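Local coordinates for protein putative sortase (Streptococcus pneumoniae, PDB 2W1K) that probably acts as a pilus-associated class C sortase, a transpeptidase that joins pilin subunits covalently into the pilus fibre, at residues G139-I153 and K183-K197. Residues are numbered along the deposited sequence; the frame is centred on the assembly and turned at random. Where two conformers were deposited one is given.
With MES (2-(N-morpholino)-ethanesulfonic acid), chain C.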
loop_
_atom_site.group_PDB
_atom_site.type_symbol
_atom_site.label_atom_id
_atom_site.label_comp_id
_atom_site.label_asym_id
_atom_site.label_seq_id
_atom_site.Cartn_x
_atom_site.Cartn_y
_atom_site.Cartn_z
ATOM N N GLY A 139 3.562 10.551 5.858
ATOM C CA GLY A 139 3.379 11.896 6.439
ATOM C C GLY A 139 4.636 12.653 6.713
ATOM O O GLY A 139 4.846 13.750 6.163
ATOM N N GLN A 140 5.476 12.075 7.566
ATOM C CA GLN A 140 6.796 12.641 7.979
ATOM C C GLN A 140 7.995 11.981 7.397
ATOM O O GLN A 140 9.084 12.462 7.621
ATOM C CB GLN A 140 6.978 12.489 9.504
ATOM C CG GLN A 140 5.764 12.924 10.258
ATOM C CD GLN A 140 5.730 14.386 10.602
ATOM O OE1 GLN A 140 4.683 15.062 10.519
ATOM N NE2 GLN A 140 6.833 14.887 11.062
ATOM N N GLU A 141 7.801 10.838 6.750
ATOM C CA GLU A 141 8.875 10.062 6.154
ATOM C C GLU A 141 8.436 9.535 4.756
ATOM O O GLU A 141 7.253 9.183 4.540
ATOM C CB GLU A 141 9.117 8.816 6.987
ATOM C CG GLU A 141 9.373 9.155 8.446
ATOM C CD GLU A 141 9.500 7.923 9.316
ATOM O OE1 GLU A 141 8.456 7.223 9.423
ATOM O OE2 GLU A 141 10.611 7.597 9.877
ATOM N N ILE A 142 9.417 9.343 3.863
ATOM C CA ILE A 142 9.157 8.690 2.633
ATOM C C ILE A 142 9.915 7.407 2.673
ATOM O O ILE A 142 11.145 7.396 2.935
ATOM C CB ILE A 142 9.554 9.547 1.404
ATOM C CG1 ILE A 142 8.572 10.703 1.161
ATOM C CG2 ILE A 142 9.349 8.637 0.170
ATOM C CD1 ILE A 142 9.151 11.966 0.263
ATOM N N VAL A 143 9.249 6.281 2.436
ATOM C CA VAL A 143 9.995 5.005 2.550
ATOM C C VAL A 143 10.212 4.647 1.101
ATOM O O VAL A 143 9.287 4.797 0.299
ATOM C CB VAL A 143 9.145 3.924 3.214
ATOM C CG1 VAL A 143 9.863 2.603 3.243
ATOM C CG2 VAL A 143 8.708 4.428 4.634
ATOM N N GLU A 144 11.396 4.161 0.787
ATOM C CA GLU A 144 11.722 3.791 -0.584
ATOM C C GLU A 144 11.783 2.266 -0.669
ATOM O O GLU A 144 12.337 1.644 0.228
ATOM C CB GLU A 144 13.073 4.456 -1.051
ATOM C CG GLU A 144 13.335 3.949 -2.485
ATOM C CD GLU A 144 14.675 4.399 -3.010
ATOM O OE1 GLU A 144 15.209 5.416 -2.498
ATOM O OE2 GLU A 144 15.187 3.738 -3.944
ATOM N N TYR A 145 11.170 1.689 -1.707
ATOM C CA TYR A 145 11.269 0.227 -2.026
ATOM C C TYR A 145 11.735 0.002 -3.465
ATOM O O TYR A 145 11.691 0.861 -4.288
ATOM C CB TYR A 145 9.834 -0.393 -1.946
ATOM C CG TYR A 145 9.182 -0.423 -0.559
ATOM C CD1 TYR A 145 8.604 0.717 0.021
ATOM C CD2 TYR A 145 9.108 -1.601 0.144
ATOM C CE1 TYR A 145 7.989 0.632 1.271
ATOM C CE2 TYR A 145 8.490 -1.695 1.375
ATOM C CZ TYR A 145 7.911 -0.584 1.945
ATOM O OH TYR A 145 7.250 -0.763 3.211
ATOM N N GLN A 146 12.126 -1.206 -3.794
ATOM C CA GLN A 146 12.470 -1.469 -5.099
ATOM C C GLN A 146 11.876 -2.832 -5.544
ATOM O O GLN A 146 11.845 -3.823 -4.780
ATOM C CB GLN A 146 13.984 -1.376 -5.274
ATOM C CG GLN A 146 14.683 -2.474 -4.614
ATOM C CD GLN A 146 16.157 -2.525 -5.023
ATOM O OE1 GLN A 146 16.678 -1.641 -5.769
ATOM N NE2 GLN A 146 16.828 -3.548 -4.536
ATOM N N MET A 147 11.387 -2.838 -6.781
ATOM C CA MET A 147 10.795 -4.063 -7.356
ATOM C C MET A 147 11.755 -5.231 -7.403
ATOM O O MET A 147 12.905 -5.122 -7.958
ATOM C CB MET A 147 10.185 -3.754 -8.684
ATOM C CG MET A 147 9.102 -4.800 -9.133
ATOM S SD MET A 147 9.945 -6.144 -9.928
ATOM C CE MET A 147 8.709 -6.757 -11.089
ATOM N N MET A 148 11.314 -6.317 -6.768
ATOM C CA MET A 148 12.082 -7.536 -6.661
ATOM C C MET A 148 11.611 -8.636 -7.628
ATOM O O MET A 148 12.444 -9.219 -8.359
ATOM C CB MET A 148 12.027 -8.114 -5.251
ATOM C CG MET A 148 12.628 -7.260 -4.174
ATOM S SD MET A 148 14.433 -7.166 -4.244
ATOM C CE MET A 148 14.710 -5.725 -5.300
ATOM N N ASP A 149 10.306 -8.956 -7.644
ATOM C CA ASP A 149 9.844 -10.089 -8.462
ATOM C C ASP A 149 8.301 -10.049 -8.507
ATOM O O ASP A 149 7.687 -9.131 -7.908
ATOM C CB ASP A 149 10.398 -11.460 -7.941
ATOM C CG ASP A 149 9.832 -11.840 -6.566
ATOM O OD1 ASP A 149 8.799 -11.294 -6.131
ATOM O OD2 ASP A 149 10.440 -12.672 -5.863
ATOM N N THR A 150 7.684 -11.000 -9.222
ATOM C CA THR A 150 6.238 -11.078 -9.342
ATOM C C THR A 150 5.728 -12.504 -9.213
ATOM O O THR A 150 6.447 -13.474 -9.317
ATOM C CB THR A 150 5.750 -10.425 -10.648
ATOM O OG1 THR A 150 6.085 -11.277 -11.743
ATOM C CG2 THR A 150 6.501 -9.126 -10.895
ATOM N N GLU A 151 4.450 -12.633 -8.924
ATOM C CA GLU A 151 3.782 -13.925 -8.963
ATOM C C GLU A 151 2.402 -13.805 -9.514
ATOM O O GLU A 151 1.779 -12.732 -9.449
ATOM C CB GLU A 151 3.633 -14.472 -7.553
ATOM C CG GLU A 151 4.830 -14.243 -6.767
ATOM C CD GLU A 151 4.618 -14.530 -5.274
ATOM O OE1 GLU A 151 4.076 -15.615 -4.960
ATOM O OE2 GLU A 151 5.018 -13.687 -4.424
ATOM N N ILE A 152 1.899 -14.914 -10.049
ATOM C CA ILE A 152 0.487 -15.015 -10.398
ATOM C C ILE A 152 -0.127 -15.997 -9.419
ATOM O O ILE A 152 0.431 -17.053 -9.164
ATOM C CB ILE A 152 0.226 -15.450 -11.854
ATOM C CG1 ILE A 152 0.753 -14.396 -12.798
ATOM C CG2 ILE A 152 -1.280 -15.697 -12.089
ATOM C CD1 ILE A 152 -0.031 -13.168 -12.761
ATOM N N ILE A 153 -1.242 -15.621 -8.780
ATOM C CA ILE A 153 -1.843 -16.621 -7.870
ATOM C C ILE A 153 -3.315 -16.774 -8.138
ATOM O O ILE A 153 -3.870 -15.925 -8.836
ATOM C CB ILE A 153 -1.569 -16.266 -6.381
ATOM C CG1 ILE A 153 -2.454 -15.039 -5.939
ATOM C CG2 ILE A 153 -0.024 -16.157 -6.174
ATOM C CD1 ILE A 153 -2.449 -14.813 -4.445
ATOM N N LYS A 183 -7.438 -14.368 -12.059
ATOM C CA LYS A 183 -6.198 -14.561 -11.274
ATOM C C LYS A 183 -5.772 -13.286 -10.542
ATOM O O LYS A 183 -6.455 -12.256 -10.589
ATOM C CB LYS A 183 -5.090 -15.152 -12.181
ATOM C CG LYS A 183 -5.553 -16.530 -12.676
ATOM C CD LYS A 183 -4.517 -17.248 -13.459
ATOM C CE LYS A 183 -4.966 -18.666 -13.759
ATOM N NZ LYS A 183 -4.027 -19.256 -14.785
ATOM N N ARG A 184 -4.684 -13.366 -9.778
ATOM C CA ARG A 184 -4.235 -12.142 -9.096
ATOM C C ARG A 184 -2.782 -12.023 -9.445
ATOM O O ARG A 184 -2.023 -12.977 -9.254
ATOM C CB ARG A 184 -4.420 -12.219 -7.602
ATOM C CG ARG A 184 -5.788 -12.633 -7.180
ATOM C CD ARG A 184 -6.723 -11.439 -7.410
ATOM N NE ARG A 184 -8.075 -11.772 -7.022
ATOM C CZ ARG A 184 -9.071 -12.082 -7.887
ATOM N NH1 ARG A 184 -8.889 -12.131 -9.231
ATOM N NH2 ARG A 184 -10.256 -12.332 -7.402
ATOM N N LEU A 185 -2.417 -10.872 -9.985
ATOM C CA LEU A 185 -1.009 -10.492 -10.127
ATOM C C LEU A 185 -0.375 -9.888 -8.821
ATOM O O LEU A 185 -0.840 -8.890 -8.239
ATOM C CB LEU A 185 -0.821 -9.561 -11.332
ATOM C CG LEU A 185 0.592 -8.957 -11.554
ATOM C CD1 LEU A 185 1.654 -10.032 -11.704
ATOM C CD2 LEU A 185 0.609 -8.047 -12.761
ATOM N N LEU A 186 0.712 -10.477 -8.386
ATOM C CA LEU A 186 1.449 -9.912 -7.245
ATOM C C LEU A 186 2.775 -9.362 -7.704
ATOM O O LEU A 186 3.550 -10.082 -8.256
ATOM C CB LEU A 186 1.772 -11.001 -6.231
ATOM C CG LEU A 186 0.792 -11.460 -5.147
ATOM C CD1 LEU A 186 -0.686 -11.422 -5.489
ATOM C CD2 LEU A 186 1.201 -12.782 -4.435
ATOM N N VAL A 187 3.081 -8.122 -7.347
ATOM C CA VAL A 187 4.365 -7.542 -7.586
ATOM C C VAL A 187 4.992 -7.195 -6.198
ATOM O O VAL A 187 4.442 -6.400 -5.432
ATOM C CB VAL A 187 4.197 -6.234 -8.473
ATOM C CG1 VAL A 187 5.551 -5.722 -8.852
ATOM C CG2 VAL A 187 3.340 -6.505 -9.794
ATOM N N ASN A 188 6.116 -7.841 -5.855
ATOM C CA ASN A 188 6.823 -7.677 -4.580
ATOM C C ASN A 188 7.903 -6.638 -4.662
ATOM O O ASN A 188 8.670 -6.580 -5.661
ATOM C CB ASN A 188 7.352 -9.024 -4.073
ATOM C CG ASN A 188 6.232 -10.075 -4.090
ATOM O OD1 ASN A 188 5.180 -9.832 -3.534
ATOM N ND2 ASN A 188 6.399 -11.148 -4.868
ATOM N N PHE A 189 7.967 -5.822 -3.617
ATOM C CA PHE A 189 8.965 -4.787 -3.552
ATOM C C PHE A 189 9.722 -4.922 -2.220
ATOM O O PHE A 189 9.076 -5.173 -1.209
ATOM C CB PHE A 189 8.243 -3.432 -3.484
ATOM C CG PHE A 189 7.659 -2.975 -4.799
ATOM C CD1 PHE A 189 6.424 -3.493 -5.263
ATOM C CD2 PHE A 189 8.323 -2.004 -5.569
ATOM C CE1 PHE A 189 5.872 -3.044 -6.506
ATOM C CE2 PHE A 189 7.761 -1.542 -6.783
ATOM C CZ PHE A 189 6.536 -2.069 -7.230
ATOM N N GLU A 190 11.055 -4.713 -2.193
ATOM C CA GLU A 190 11.789 -4.797 -0.933
ATOM C C GLU A 190 12.130 -3.354 -0.491
ATOM O O GLU A 190 12.437 -2.473 -1.313
ATOM C CB GLU A 190 13.096 -5.648 -1.045
ATOM C CG GLU A 190 13.652 -5.945 0.359
ATOM C CD GLU A 190 14.879 -6.943 0.392
ATOM O OE1 GLU A 190 15.359 -7.254 -0.691
ATOM O OE2 GLU A 190 15.327 -7.381 1.497
ATOM N N ARG A 191 12.073 -3.132 0.808
ATOM C CA ARG A 191 12.336 -1.858 1.356
ATOM C C ARG A 191 13.777 -1.548 1.253
ATOM O O ARG A 191 14.629 -2.396 1.622
ATOM C CB ARG A 191 11.973 -1.831 2.816
ATOM C CG ARG A 191 12.321 -0.440 3.437
ATOM C CD ARG A 191 11.799 -0.444 4.985
ATOM N NE ARG A 191 10.331 -0.498 5.080
ATOM C CZ ARG A 191 9.613 0.238 5.956
ATOM N NH1 ARG A 191 10.225 1.001 6.923
ATOM N NH2 ARG A 191 8.311 0.225 5.901
ATOM N N VAL A 192 14.044 -0.317 0.821
ATOM C CA VAL A 192 15.432 0.147 0.718
ATOM C C VAL A 192 15.933 1.191 1.785
ATOM O O VAL A 192 17.058 1.101 2.297
ATOM C CB VAL A 192 15.647 0.655 -0.806
ATOM C CG1 VAL A 192 16.682 1.620 -0.927
ATOM C CG2 VAL A 192 15.824 -0.510 -1.698
ATOM N N ALA A 193 15.125 2.194 2.082
ATOM C CA ALA A 193 15.602 3.267 2.929
ATOM C C ALA A 193 14.324 4.012 3.364
ATOM O O ALA A 193 13.233 3.834 2.758
ATOM C CB ALA A 193 16.555 4.243 2.105
ATOM N N VAL A 194 14.466 4.819 4.417
ATOM C CA VAL A 194 13.416 5.645 4.968
ATOM C C VAL A 194 14.103 7.058 4.989
ATOM O O VAL A 194 15.187 7.199 5.527
ATOM C CB VAL A 194 13.061 5.260 6.454
ATOM C CG1 VAL A 194 12.089 6.247 7.040
ATOM C CG2 VAL A 194 12.444 3.842 6.539
ATOM N N TYR A 195 13.446 8.069 4.451
ATOM C CA TYR A 195 13.942 9.413 4.513
ATOM C C TYR A 195 13.070 10.198 5.408
ATOM O O TYR A 195 11.832 10.130 5.287
ATOM C CB TYR A 195 13.910 10.027 3.097
ATOM C CG TYR A 195 14.723 9.170 2.078
ATOM C CD1 TYR A 195 16.132 9.303 1.961
ATOM C CD2 TYR A 195 14.097 8.205 1.256
ATOM C CE1 TYR A 195 16.892 8.480 1.093
ATOM C CE2 TYR A 195 14.894 7.367 0.347
ATOM C CZ TYR A 195 16.278 7.563 0.276
ATOM O OH TYR A 195 17.101 6.831 -0.580
ATOM N N GLN A 196 13.691 11.016 6.269
ATOM C CA GLN A 196 12.956 11.947 7.097
ATOM C C GLN A 196 12.798 13.209 6.316
ATOM O O GLN A 196 13.778 13.708 5.779
ATOM C CB GLN A 196 13.826 12.328 8.340
ATOM C CG GLN A 196 14.275 11.041 9.150
ATOM C CD GLN A 196 12.984 10.297 9.667
ATOM O OE1 GLN A 196 12.131 10.892 10.330
ATOM N NE2 GLN A 196 12.923 9.012 9.423
ATOM N N LYS A 197 11.622 13.785 6.394
ATOM C CA LYS A 197 11.351 14.972 5.647
ATOM C C LYS A 197 12.024 16.156 6.352
ATOM O O LYS A 197 12.151 17.232 5.796
ATOM C CB LYS A 197 9.847 15.183 5.514
ATOM C CG LYS A 197 9.157 14.124 4.556
ATOM C CD LYS A 197 7.663 14.478 4.454
ATOM C CE LYS A 197 6.956 13.617 3.463
ATOM N NZ LYS A 197 5.516 14.181 3.237
HETATM O O1 MES C . 12.451 6.529 13.318
HETATM C C2 MES C . 12.786 5.953 12.055
HETATM C C3 MES C . 11.701 5.017 11.472
HETATM N N4 MES C . 10.327 5.378 11.856
HETATM C C5 MES C . 10.070 6.148 13.086
HETATM C C6 MES C . 11.184 7.190 13.327
HETATM C C7 MES C . 9.171 4.793 11.154
HETATM C C8 MES C . 9.414 3.997 9.862
HETATM S S MES C . 8.039 3.014 9.543
HETATM O O1S MES C . 6.942 3.875 9.560
HETATM O O2S MES C . 8.237 2.502 8.139
HETATM O O3S MES C . 8.033 1.918 10.509
HETATM O O HOH W 1 10.538 14.035 9.231
#
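M147 lies over one face of the F189 ring, its CB 4.3 Å from the ring centroid in an off-centre CH-pi contact. Its CG, anti to the backbone N (chi1 -159°), also meets V187 CG1 at 3.7 Å. On the same face of the sheet, Y145 CB packs against F189 CB, and L134 and L172 of the flanking strands touch the phenylalanine as well. The two strands, 141-153 and 183-196, are antiparallel neighbours in the sortase beta-barrel, and two classic bulges break their register: M148 and D149 face N188, while V192 and A193 face E144. At the first bulge N188 ND2 reaches D149 OD1 at 2.7 Å, in the amide plane, and also the anti lone pair of E151 OE2, which R107 holds in a salt bridge. Further along, V143 CG1 sits 3.6 Å above the centre of the R191 guanidinium; R191 NH2 donates to Y145 OH at 3.1 Å, with ring and guanidinium nearly perpendicular (84°). R191 NH1 lies 2.8 Å from O2S, on the sulfonate of a MES molecule probably from the crystallisation liquor. At the outer edge E141 OE2 takes bonds from MES N4 and, at 2.7 Å, from Q196 NE2.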